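Local coordinates for possible periplasmic protein (Campylobacter jejuni, PDB 3RGC), which probably works as a SurA-like periplasmic chaperone and may have peptidyl-prolyl cis-trans isomerase activity, at residues I42-M45 with K46-I50; T91-K94 with K95-K99. All blocks are in the same frame, centred on the assembly; numbering follows the deposited sequence.

Contact 1. Residues I42-M45 with K46-I50; sequences ISQM and KQLGI
Met45 and Ile50 meet where helix 30-48 ends. Met45 O accepts the Ile50 N-H at 2.8 Å, in the carbonyl plane and nearly straight (166°), and beside this bond the two side chains cross at about a right angle, CB to CB 4.1 Å. Gly49, with positive phi, turns the chain so that Ile50 can fold back on the last turn; Gly49 N donates to Lys46 O, and the whole is a Schellman motif. One residue back, Gln44 O takes the Leu48 N-H at 2.9 Å, and Leu48 CB and CG lie against the same oxygen. Ile42 and Lys46 run side by side, pointing the same way, Ile42 CG2 against Lys46 CE at 3.8 Å; the lysine chain is straight as far as CE and bends only at its last torsion (chi4 -54°). The amides of Gln44 and Gln47 are turned 63° against each other, and Gln44 OE1 is held from outside by the hydroxyl of Tyr237. In the SurA-type N-terminal region, Gln44, Met45, Leu48 and Ile50 face helix 86-107, whereas Ile42, Ser43 and Lys46 touch Glu10 of strand 10-13.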
loop_
_atom_site.group_PDB
_atom_site.type_symbol
_atom_site.label_atom_id
_atom_site.label_comp_id
_atom_site.label_asym_id
_atom_site.label_seq_id
_atom_site.Cartn_x
_atom_site.Cartn_y
_atom_site.Cartn_z
ATOM N N ILE B 42 37.315 4.520 -9.401
ATOM C CA ILE B 42 38.346 4.555 -8.374
ATOM C C ILE B 42 39.086 5.877 -8.419
ATOM O O ILE B 42 39.358 6.479 -7.384
ATOM C CB ILE B 42 39.338 3.408 -8.558
ATOM C CG1 ILE B 42 38.682 2.080 -8.177
ATOM C CG2 ILE B 42 40.584 3.638 -7.721
ATOM C CD1 ILE B 42 39.440 0.861 -8.684
ATOM N N SER B 43 39.392 6.339 -9.627
ATOM C CA SER B 43 40.130 7.596 -9.797
ATOM C C SER B 43 39.311 8.814 -9.383
ATOM O O SER B 43 39.833 9.777 -8.817
ATOM C CB SER B 43 40.612 7.730 -11.243
ATOM O OG SER B 43 40.375 9.037 -11.731
ATOM N N GLN B 44 38.021 8.780 -9.688
ATOM C CA GLN B 44 37.108 9.817 -9.238
ATOM C C GLN B 44 36.949 9.762 -7.712
ATOM O O GLN B 44 36.829 10.793 -7.055
ATOM C CB GLN B 44 35.749 9.642 -9.910
ATOM C CG GLN B 44 35.767 10.010 -11.383
ATOM C CD GLN B 44 36.308 11.414 -11.628
ATOM O OE1 GLN B 44 35.859 12.391 -11.016
ATOM N NE2 GLN B 44 37.282 11.517 -12.523
ATOM N N MET B 45 36.948 8.552 -7.158
ATOM C CA MET B 45 36.883 8.373 -5.712
ATOM C C MET B 45 38.038 9.105 -5.009
ATOM O O MET B 45 37.835 9.810 -4.028
ATOM C CB MET B 45 36.867 6.875 -5.367
ATOM C CG MET B 45 35.487 6.195 -5.595
ATOM S SD MET B 45 35.408 4.459 -5.097
ATOM C CE MET B 45 36.275 4.509 -3.541
ATOM N N LYS B 46 39.246 8.949 -5.531
ATOM C CA LYS B 46 40.413 9.665 -5.023
ATOM C C LYS B 46 40.226 11.180 -5.078
ATOM O O LYS B 46 40.365 11.873 -4.066
ATOM C CB LYS B 46 41.651 9.302 -5.851
ATOM C CG LYS B 46 41.984 7.819 -5.875
ATOM C CD LYS B 46 43.183 7.552 -6.770
ATOM C CE LYS B 46 43.442 6.066 -6.902
ATOM N NZ LYS B 46 43.572 5.443 -5.569
ATOM N N GLN B 47 39.928 11.684 -6.275
ATOM C CA GLN B 47 39.837 13.119 -6.508
ATOM C C GLN B 47 38.721 13.780 -5.703
ATOM O O GLN B 47 38.863 14.916 -5.261
ATOM C CB GLN B 47 39.629 13.403 -7.996
ATOM C CG GLN B 47 40.735 12.865 -8.895
ATOM C CD GLN B 47 40.456 13.141 -10.361
ATOM O OE1 GLN B 47 39.795 14.124 -10.700
ATOM N NE2 GLN B 47 40.947 12.265 -11.239
ATOM N N LEU B 48 37.604 13.082 -5.521
ATOM C CA LEU B 48 36.479 13.663 -4.792
ATOM C C LEU B 48 36.554 13.345 -3.303
ATOM O O LEU B 48 35.705 13.768 -2.534
ATOM C CB LEU B 48 35.144 13.200 -5.378
ATOM C CG LEU B 48 34.895 13.568 -6.844
ATOM C CD1 LEU B 48 33.646 12.847 -7.420
ATOM C CD2 LEU B 48 34.801 15.090 -7.020
ATOM N N GLY B 49 37.588 12.615 -2.903
ATOM C CA GLY B 49 37.778 12.271 -1.509
ATOM C C GLY B 49 36.656 11.404 -0.984
ATOM O O GLY B 49 36.125 11.648 0.093
ATOM N N ILE B 50 36.286 10.390 -1.753
ATOM C CA ILE B 50 35.256 9.467 -1.322
ATOM C C ILE B 50 35.917 8.448 -0.427
ATOM O O ILE B 50 36.978 7.947 -0.761
ATOM C CB ILE B 50 34.623 8.720 -2.517
ATOM C CG1 ILE B 50 34.004 9.706 -3.505
ATOM C CG2 ILE B 50 33.570 7.733 -2.036
ATOM C CD1 ILE B 50 32.997 10.653 -2.866
#

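Contact 2. Residues T91-K94 with K95-K99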
loop_
_atom_site.group_PDB
_atom_site.type_symbol
_atom_site.label_atom_id
_atom_site.label_comp_id
_atom_site.label_asym_id
_atom_site.label_seq_id
_atom_site.Cartn_x
_atom_site.Cartn_y
_atom_site.Cartn_z
ATOM N N THR B 91 33.648 -6.970 2.694
ATOM C CA THR B 91 34.511 -6.359 1.692
ATOM C C THR B 91 33.687 -5.916 0.495
ATOM O O THR B 91 33.828 -4.791 0.022
ATOM C CB THR B 91 35.625 -7.323 1.240
ATOM O OG1 THR B 91 36.478 -7.621 2.353
ATOM C CG2 THR B 91 36.452 -6.705 0.124
ATOM N N ASN B 92 32.810 -6.793 0.011
ATOM C CA ASN B 92 31.984 -6.442 -1.138
ATOM C C ASN B 92 30.953 -5.377 -0.808
ATOM O O ASN B 92 30.622 -4.550 -1.649
ATOM C CB ASN B 92 31.299 -7.666 -1.726
ATOM C CG ASN B 92 32.291 -8.679 -2.267
ATOM O OD1 ASN B 92 33.403 -8.322 -2.680
ATOM N ND2 ASN B 92 31.902 -9.948 -2.258
ATOM N N PHE B 93 30.453 -5.395 0.422
ATOM C CA PHE B 93 29.421 -4.454 0.831
ATOM C C PHE B 93 30.061 -3.074 0.854
ATOM O O PHE B 93 29.498 -2.100 0.351
ATOM C CB PHE B 93 28.882 -4.847 2.201
ATOM C CG PHE B 93 27.680 -4.064 2.643
ATOM C CD1 PHE B 93 26.405 -4.510 2.351
ATOM C CD2 PHE B 93 27.821 -2.907 3.385
ATOM C CE1 PHE B 93 25.285 -3.801 2.774
ATOM C CE2 PHE B 93 26.714 -2.196 3.809
ATOM C CZ PHE B 93 25.441 -2.644 3.504
ATOM N N LYS B 94 31.269 -3.012 1.401
ATOM C CA LYS B 94 32.013 -1.770 1.462
ATOM C C LYS B 94 32.193 -1.092 0.099
ATOM O O LYS B 94 32.052 0.122 -0.015
ATOM C CB LYS B 94 33.376 -1.993 2.101
ATOM C CG LYS B 94 34.112 -0.676 2.370
ATOM C CD LYS B 94 35.474 -0.940 2.923
ATOM C CE LYS B 94 36.292 0.314 2.956
ATOM N NZ LYS B 94 37.703 -0.026 3.286
ATOM N N LYS B 95 32.507 -1.875 -0.925
ATOM C CA LYS B 95 32.717 -1.335 -2.264
ATOM C C LYS B 95 31.439 -0.767 -2.874
ATOM O O LYS B 95 31.478 0.263 -3.544
ATOM C CB LYS B 95 33.321 -2.390 -3.187
ATOM C CG LYS B 95 34.811 -2.569 -2.986
ATOM C CD LYS B 95 35.339 -3.798 -3.706
ATOM C CE LYS B 95 36.821 -3.987 -3.427
ATOM N NZ LYS B 95 37.285 -5.363 -3.757
ATOM N N ASP B 96 30.317 -1.448 -2.653
ATOM C CA ASP B 96 29.008 -0.916 -3.023
ATOM C C ASP B 96 28.729 0.441 -2.369
ATOM O O ASP B 96 28.140 1.326 -2.997
ATOM C CB ASP B 96 27.896 -1.892 -2.621
ATOM C CG ASP B 96 28.004 -3.229 -3.331
ATOM O OD1 ASP B 96 28.622 -3.274 -4.421
ATOM O OD2 ASP B 96 27.464 -4.232 -2.802
ATOM N N LEU B 97 29.128 0.596 -1.108
ATOM C CA LEU B 97 28.897 1.860 -0.401
ATOM C C LEU B 97 29.799 2.968 -0.924
ATOM O O LEU B 97 29.374 4.121 -1.026
ATOM C CB LEU B 97 29.113 1.718 1.102
ATOM C CG LEU B 97 28.132 0.865 1.909
ATOM C CD1 LEU B 97 28.704 0.592 3.307
ATOM C CD2 LEU B 97 26.781 1.549 2.001
ATOM N N GLU B 98 31.049 2.622 -1.221
ATOM C CA GLU B 98 31.977 3.585 -1.783
ATOM C C GLU B 98 31.406 4.074 -3.110
ATOM O O GLU B 98 31.366 5.279 -3.367
ATOM C CB GLU B 98 33.362 2.966 -1.993
ATOM C CG GLU B 98 34.144 2.708 -0.725
ATOM C CD GLU B 98 35.357 1.804 -0.961
ATOM O OE1 GLU B 98 35.254 0.882 -1.795
ATOM O OE2 GLU B 98 36.413 2.012 -0.321
ATOM N N LYS B 99 30.945 3.135 -3.934
ATOM C CA LYS B 99 30.331 3.468 -5.214
ATOM C C LYS B 99 29.069 4.308 -5.015
ATOM O O LYS B 99 28.815 5.246 -5.783
ATOM C CB LYS B 99 30.002 2.209 -6.030
ATOM C CG LYS B 99 31.220 1.465 -6.601
ATOM C CD LYS B 99 30.788 0.217 -7.406
ATOM C CE LYS B 99 31.974 -0.654 -7.798
ATOM N NZ LYS B 99 32.115 -0.779 -9.289
#
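Phe93 and Leu97 stand one turn apart on helix 86-107, a long helix of the SurA-type N-terminal region, and form the apolar part of this i to i+4 contact. Leu97 CD1 approaches Phe93 obliquely, 3.5 Å from Phe93 CE2 and almost as close to Phe93 CD2, with Leu97 CG close behind. The ring gets there because CG of Phe93 swings opposite its own backbone N (chi1 -172°), beside the carbonyl carbon, so the ring, while projecting outward, leans toward the following turn. Beyond this pair the ring meets Phe89, the planes at about 35°, and packs on Leu57, Ala60 and Ile61 of helix 54-67.

Backbone hydrogen bonds tie the same turns together. Leu97 N donates to Phe93 O at 3.1 Å in the carbonyl plane, and Glu98 N to Lys94 O at 3.0 Å; Asp96 N meets Asn92 O at 3.3 Å in a nearly straight bond (169°), while the Lys95 N to Thr91 O bond is weak. Thr91 OG1 turns back along the helix to Glu87 O.

Charged side chains make looser contacts. The fully extended chain of Lys94 crosses Glu98, whose CG rests on Lys94 O at 3.4 Å. Thr91 and Lys95 lie alongside each other, the methyl CG2 of Thr91 4.2 Å from Lys95 NZ. At the end of the Lys94 chain, NZ stops 4.3 Å from Glu98 OE2, opposite charges near each other but beyond a salt bridge, and the methylene CE lies nearer that oxygen, at 3.7 Å.

The two contacts belong to different helices of the SurA-type N-terminal region and come in series along the chain, contact 1 at the end of helix 30-48 and contact 2 midway along helix 86-107. Their centres lie about 14 Å apart, yet they touch directly at Glu98: its CB packs against Met45 CE at 3.6 Å, and Ile50 CG2 sits 3.6 Å from Glu98 O. Met45 and Ile50, joined by the outer bond of the Schellman motif, thus both rest on Glu98. The salt bridge from Lys99 NZ to Glu41 is a further, polar tie between the same two helices.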